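Local coordinates for hypothetical protein yfcE (Escherichia coli, PDB 1SU1) that is of unassigned function but belongs to the calcineurin-like phosphoesterase superfamily and carries zinc ions bound by aspartate, histidine and asparagine side chains, at residues A[29-34]-A[42-47]; A[36-41]-A[81-86]. One frame throughout, in Å; residues are numbered along the deposited sequence.

Interaction 1 of 2, residues A[29-34]-A[42-47]. With ZN (zinc ion), chain F.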
loop_
_atom_site.group_PDB
_atom_site.type_symbol
_atom_site.label_atom_id
_atom_site.label_comp_id
_atom_site.label_asym_id
_atom_site.label_seq_id
_atom_site.Cartn_x
_atom_site.Cartn_y
_atom_site.Cartn_z
ATOM N N MET A 29 28.475 -1.611 0.354
ATOM C CA MET A 29 28.438 -2.046 1.741
ATOM C C MET A 29 26.966 -2.247 2.114
ATOM O O MET A 29 26.113 -1.460 1.721
ATOM C CB MET A 29 29.061 -0.994 2.662
ATOM C CG MET A 29 29.075 -1.426 4.130
ATOM S SD MET A 29 29.970 -0.273 5.223
ATOM C CE MET A 29 29.381 -0.836 6.810
ATOM N N PHE A 30 26.687 -3.297 2.879
ATOM C CA PHE A 30 25.334 -3.620 3.319
ATOM C C PHE A 30 25.197 -3.646 4.836
ATOM O O PHE A 30 26.055 -4.179 5.536
ATOM C CB PHE A 30 24.905 -4.998 2.803
ATOM C CG PHE A 30 25.003 -5.156 1.313
ATOM C CD1 PHE A 30 26.231 -5.423 0.710
ATOM C CD2 PHE A 30 23.865 -5.042 0.506
ATOM C CE1 PHE A 30 26.327 -5.578 -0.678
ATOM C CE2 PHE A 30 23.951 -5.192 -0.874
ATOM C CZ PHE A 30 25.181 -5.461 -1.471
ATOM N N ALA A 31 24.104 -3.074 5.330
ATOM C CA ALA A 31 23.783 -3.060 6.750
ATOM C C ALA A 31 22.291 -3.409 6.833
ATOM O O ALA A 31 21.491 -2.888 6.050
ATOM C CB ALA A 31 24.034 -1.676 7.335
ATOM N N SER A 32 21.915 -4.269 7.774
ATOM C CA SER A 32 20.522 -4.660 7.916
ATOM C C SER A 32 20.084 -4.843 9.367
ATOM O O SER A 32 20.899 -5.116 10.245
ATOM C CB SER A 32 20.261 -5.962 7.138
ATOM O OG SER A 32 18.886 -6.326 7.196
ATOM N N ASP A 33 18.783 -4.687 9.599
ATOM C CA ASP A 33 18.173 -4.847 10.913
ATOM C C ASP A 33 18.923 -4.103 12.034
ATOM O O ASP A 33 19.406 -4.713 13.006
ATOM C CB ASP A 33 18.057 -6.342 11.226
ATOM C CG ASP A 33 17.129 -7.082 10.237
ATOM O OD1 ASP A 33 15.901 -7.193 10.497
ATOM O OD2 ASP A 33 17.625 -7.532 9.181
ATOM N N ILE A 34 19.008 -2.785 11.875
ATOM C CA ILE A 34 19.650 -1.886 12.823
ATOM C C ILE A 34 18.782 -1.790 14.078
ATOM O O ILE A 34 19.290 -1.799 15.204
ATOM C CB ILE A 34 19.814 -0.493 12.188
ATOM C CG1 ILE A 34 20.648 -0.616 10.906
ATOM C CG2 ILE A 34 20.461 0.478 13.182
ATOM C CD1 ILE A 34 20.792 0.680 10.121
ATOM N N GLU A 42 26.934 3.845 14.648
ATOM C CA GLU A 42 28.171 4.615 14.576
ATOM C C GLU A 42 29.310 3.790 13.986
ATOM O O GLU A 42 30.106 4.299 13.208
ATOM C CB GLU A 42 28.507 5.193 15.957
ATOM C CG GLU A 42 27.651 6.435 16.213
ATOM C CD GLU A 42 27.692 6.949 17.636
ATOM O OE1 GLU A 42 27.961 6.151 18.556
ATOM O OE2 GLU A 42 27.423 8.156 17.832
ATOM N N ARG A 43 29.346 2.506 14.310
ATOM C CA ARG A 43 30.371 1.612 13.789
ATOM C C ARG A 43 30.181 1.395 12.280
ATOM O O ARG A 43 31.150 1.460 11.504
ATOM C CB ARG A 43 30.312 0.280 14.541
ATOM C CG ARG A 43 31.250 -0.815 14.024
ATOM C CD ARG A 43 32.733 -0.462 14.146
ATOM N NE ARG A 43 33.542 -1.663 13.935
ATOM C CZ ARG A 43 34.846 -1.672 13.656
ATOM N NH1 ARG A 43 35.519 -0.532 13.543
ATOM N NH2 ARG A 43 35.479 -2.832 13.490
ATOM N N VAL A 44 28.935 1.138 11.868
ATOM C CA VAL A 44 28.628 0.944 10.452
ATOM C C VAL A 44 29.121 2.152 9.680
ATOM O O VAL A 44 29.744 2.025 8.624
ATOM C CB VAL A 44 27.096 0.827 10.204
ATOM C CG1 VAL A 44 26.791 1.018 8.718
ATOM C CG2 VAL A 44 26.586 -0.517 10.675
ATOM N N LEU A 45 28.819 3.330 10.213
ATOM C CA LEU A 45 29.212 4.574 9.568
ATOM C C LEU A 45 30.725 4.827 9.529
ATOM O O LEU A 45 31.217 5.481 8.603
ATOM C CB LEU A 45 28.492 5.755 10.229
ATOM C CG LEU A 45 27.128 6.166 9.638
ATOM C CD1 LEU A 45 26.249 4.957 9.399
ATOM C CD2 LEU A 45 26.441 7.140 10.591
ATOM N N GLU A 46 31.477 4.328 10.510
ATOM C CA GLU A 46 32.924 4.555 10.459
ATOM C C GLU A 46 33.498 3.590 9.425
ATOM O O GLU A 46 34.386 3.948 8.652
ATOM C CB GLU A 46 33.589 4.371 11.840
ATOM C CG GLU A 46 34.024 2.950 12.213
ATOM C CD GLU A 46 34.951 2.914 13.438
ATOM O OE1 GLU A 46 34.477 3.132 14.575
ATOM O OE2 GLU A 46 36.162 2.671 13.255
ATOM N N LEU A 47 32.955 2.377 9.382
ATOM C CA LEU A 47 33.407 1.389 8.410
ATOM C C LEU A 47 33.049 1.841 6.996
ATOM O O LEU A 47 33.856 1.704 6.069
ATOM C CB LEU A 47 32.781 0.025 8.702
ATOM C CG LEU A 47 33.321 -0.666 9.961
ATOM C CD1 LEU A 47 32.521 -1.909 10.273
ATOM C CD2 LEU A 47 34.789 -1.019 9.749
HETATM ZN ZN ZN F . 14.862 -7.313 12.061
#
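The first half of a beta-alpha-beta unit in the calcineurin-like phosphoesterase fold brings Met29 and Ala31, on strand 27-31, against Val44 and Leu47 of helix 38-51. Strand 29-31 and helix 42-47 run almost exactly antiparallel, at 176°, with their axes 10.1 Å apart, as expected when the chain leaves a strand and doubles back over the sheet as a helix. Met29 does most of the reaching. Its CG stands anti to the backbone N (chi1 -179°) and the chain stays extended beyond it, which carries the methyl group right up to the helix. There Met29 CE lies 3.7 Å from Val44 CG1, the two side chains crossing obliquely, and 4.0 Å from Leu47 CB. Met29 CE also comes within 3.4 Å of Val44 O, while SD, one bond farther back, faces the carbonyl O of Val44 and the carbonyl carbon of Leu47 together. Val44 uses a single branch for both strand residues: CG1 also meets Ala31 CB at 4.1 Å. Every touching residue is buried, and Tyr182 of strand 181-186 packs against both Met29 and Leu47, so the neighbouring strand helps to enclose this apolar layer. Past Ala31 the strand gives way to the loop that bears the metal ligand Asp33. His35 and His153 bind the same zinc ion. The two oxygens of the Asp33 carboxylate have separate tasks: OD2 accepts hydrogen bonds from His151 N and from Ser32 OG, the latter 2.6 Å away and 41° out of the carboxylate plane, which should help to fix the rotation of the group, while OD1 binds the zinc ion at 1.9 Å.

Interaction 2 of 2, residues A[36-41]-A[81-86]. Unlike the reference sequence in segment 81-86: Val81 (reference Ala).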
loop_
_atom_site.group_PDB
_atom_site.type_symbol
_atom_site.label_atom_id
_atom_site.label_comp_id
_atom_site.label_asym_id
_atom_site.label_seq_id
_atom_site.Cartn_x
_atom_site.Cartn_y
_atom_site.Cartn_z
ATOM N N GLY A 36 17.307 0.574 15.633
ATOM C CA GLY A 36 17.551 1.644 16.588
ATOM C C GLY A 36 18.831 1.615 17.425
ATOM O O GLY A 36 19.000 2.469 18.292
ATOM N N SER A 37 19.713 0.643 17.191
ATOM C CA SER A 37 20.971 0.535 17.939
ATOM C C SER A 37 21.974 1.616 17.538
ATOM O O SER A 37 22.529 1.578 16.441
ATOM C CB SER A 37 21.603 -0.842 17.710
ATOM O OG SER A 37 22.811 -0.977 18.433
ATOM N N LEU A 38 22.196 2.591 18.414
ATOM C CA LEU A 38 23.145 3.664 18.105
ATOM C C LEU A 38 24.603 3.180 17.954
ATOM O O LEU A 38 25.318 3.623 17.053
ATOM C CB LEU A 38 23.065 4.764 19.172
ATOM C CG LEU A 38 24.064 5.924 19.054
ATOM C CD1 LEU A 38 23.996 6.540 17.659
ATOM C CD2 LEU A 38 23.755 6.967 20.113
ATOM N N PRO A 39 25.061 2.263 18.829
ATOM C CA PRO A 39 26.449 1.780 18.708
ATOM C C PRO A 39 26.690 1.091 17.359
ATOM O O PRO A 39 27.687 1.356 16.680
ATOM C CB PRO A 39 26.596 0.806 19.886
ATOM C CG PRO A 39 25.622 1.354 20.896
ATOM C CD PRO A 39 24.424 1.725 20.043
ATOM N N ALA A 40 25.781 0.199 16.976
ATOM C CA ALA A 40 25.920 -0.489 15.699
ATOM C C ALA A 40 25.963 0.538 14.570
ATOM O O ALA A 40 26.751 0.414 13.641
ATOM C CB ALA A 40 24.763 -1.462 15.501
ATOM N N THR A 41 25.133 1.575 14.675
ATOM C CA THR A 41 25.071 2.628 13.657
ATOM C C THR A 41 26.364 3.430 13.524
ATOM O O THR A 41 26.842 3.696 12.415
ATOM C CB THR A 41 23.922 3.626 13.955
ATOM O OG1 THR A 41 22.684 2.916 14.001
ATOM C CG2 THR A 41 23.848 4.708 12.896
ATOM N N VAL A 81 18.941 8.612 13.930
ATOM C CA VAL A 81 18.431 9.435 12.834
ATOM C C VAL A 81 19.422 10.524 12.422
ATOM O O VAL A 81 19.742 10.670 11.237
ATOM C CB VAL A 81 17.081 10.105 13.220
ATOM C CG1 VAL A 81 16.671 11.111 12.164
ATOM C CG2 VAL A 81 16.015 9.048 13.388
ATOM N N GLU A 82 19.879 11.305 13.398
ATOM C CA GLU A 82 20.844 12.378 13.148
ATOM C C GLU A 82 22.081 11.828 12.445
ATOM O O GLU A 82 22.589 12.427 11.495
ATOM C CB GLU A 82 21.294 13.027 14.467
ATOM C CG GLU A 82 20.397 14.118 15.009
ATOM C CD GLU A 82 20.827 14.578 16.407
ATOM O OE1 GLU A 82 22.041 14.827 16.607
ATOM O OE2 GLU A 82 19.951 14.694 17.301
ATOM N N ARG A 83 22.563 10.684 12.924
ATOM C CA ARG A 83 23.758 10.066 12.360
ATOM C C ARG A 83 23.575 9.526 10.939
ATOM O O ARG A 83 24.439 9.726 10.078
ATOM C CB ARG A 83 24.252 8.959 13.293
ATOM C CG ARG A 83 24.861 9.476 14.613
ATOM C CD ARG A 83 26.167 10.240 14.369
ATOM N NE ARG A 83 27.019 10.293 15.558
ATOM C CZ ARG A 83 26.930 11.210 16.518
ATOM N NH1 ARG A 83 26.023 12.174 16.443
ATOM N NH2 ARG A 83 27.747 11.161 17.562
ATOM N N LEU A 84 22.460 8.846 10.671
ATOM C CA LEU A 84 22.251 8.336 9.317
ATOM C C LEU A 84 22.064 9.476 8.313
ATOM O O LEU A 84 22.493 9.372 7.167
ATOM C CB LEU A 84 21.051 7.380 9.273
ATOM C CG LEU A 84 21.254 6.039 9.989
ATOM C CD1 LEU A 84 19.974 5.235 9.970
ATOM C CD2 LEU A 84 22.388 5.266 9.314
ATOM N N ASN A 85 21.465 10.581 8.745
ATOM C CA ASN A 85 21.257 11.705 7.835
ATOM C C ASN A 85 22.524 12.416 7.374
ATOM O O ASN A 85 22.511 13.114 6.351
ATOM C CB ASN A 85 20.280 12.718 8.445
ATOM C CG ASN A 85 18.826 12.243 8.350
ATOM O OD1 ASN A 85 18.489 11.431 7.482
ATOM N ND2 ASN A 85 17.969 12.743 9.232
ATOM N N GLU A 86 23.619 12.249 8.114
ATOM C CA GLU A 86 24.875 12.891 7.720
ATOM C C GLU A 86 25.360 12.314 6.390
ATOM O O GLU A 86 26.099 12.969 5.653
ATOM C CB GLU A 86 25.945 12.708 8.810
ATOM C CG GLU A 86 25.735 13.612 10.032
ATOM C CD GLU A 86 26.591 13.222 11.243
ATOM O OE1 GLU A 86 26.429 13.858 12.308
ATOM O OE2 GLU A 86 27.417 12.285 11.141
#
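Ser37 O is gripped twice by Thr41, which packs its methyl against Leu84 of helix 77-85. The hydroxyl OG1 of Thr41 donates to Ser37 O at 2.8 Å, and the amide N of Thr41 reaches the same oxygen at 3.1 Å, from the other face of the carbonyl plane. The OG1 donor is tilted 34° from that plane. With OG1 placed beside the backbone N (chi1 -58°) and turned back along its own helix, CG2 is left to face the neighbouring one. Thr41 CG2 meets Leu84 CD2 at 3.9 Å, the two side chains crossing at about a right angle, and lies 4.3 Å from Arg83 CB. One turn earlier, Leu38 CD1 approaches Arg83 CG, also at 4.3 Å, so Leu38 and Thr41, from one side, meet successive carbons of the arginine's aliphatic base. Its guanidinium goes elsewhere, to a salt bridge from NH2 to Glu42. Ser37 occupies the N-cap of helix 38-51, and its OG is bonded to Glu73 O. This is apolar packing of two helices that follow successive parallel strands of the calcineurin-like phosphoesterase sheet, 27-31 and 55-58.

In the fold
Helix 38-51 serves both contacts: in interaction 1 it leans on strand 27-31, and in interaction 2 its first turn meets helix 77-85, with the two centres 9 Å apart. Interaction 1 is the deeper, 8 Å from the centre of the chain against 14 Å. They are joined directly by the salt bridge between Glu42 OE2 and Arg83 NH2, at 3.0 Å, and by Leu45 CD1 packing on Leu84 CD2 at 3.9 Å. Ile34 follows the zinc ligand Asp33 in the loop and touches Thr41, linking the metal-bearing turn to the helix pair. The Thr41 side chain itself remains about 13 Å from a zinc ion.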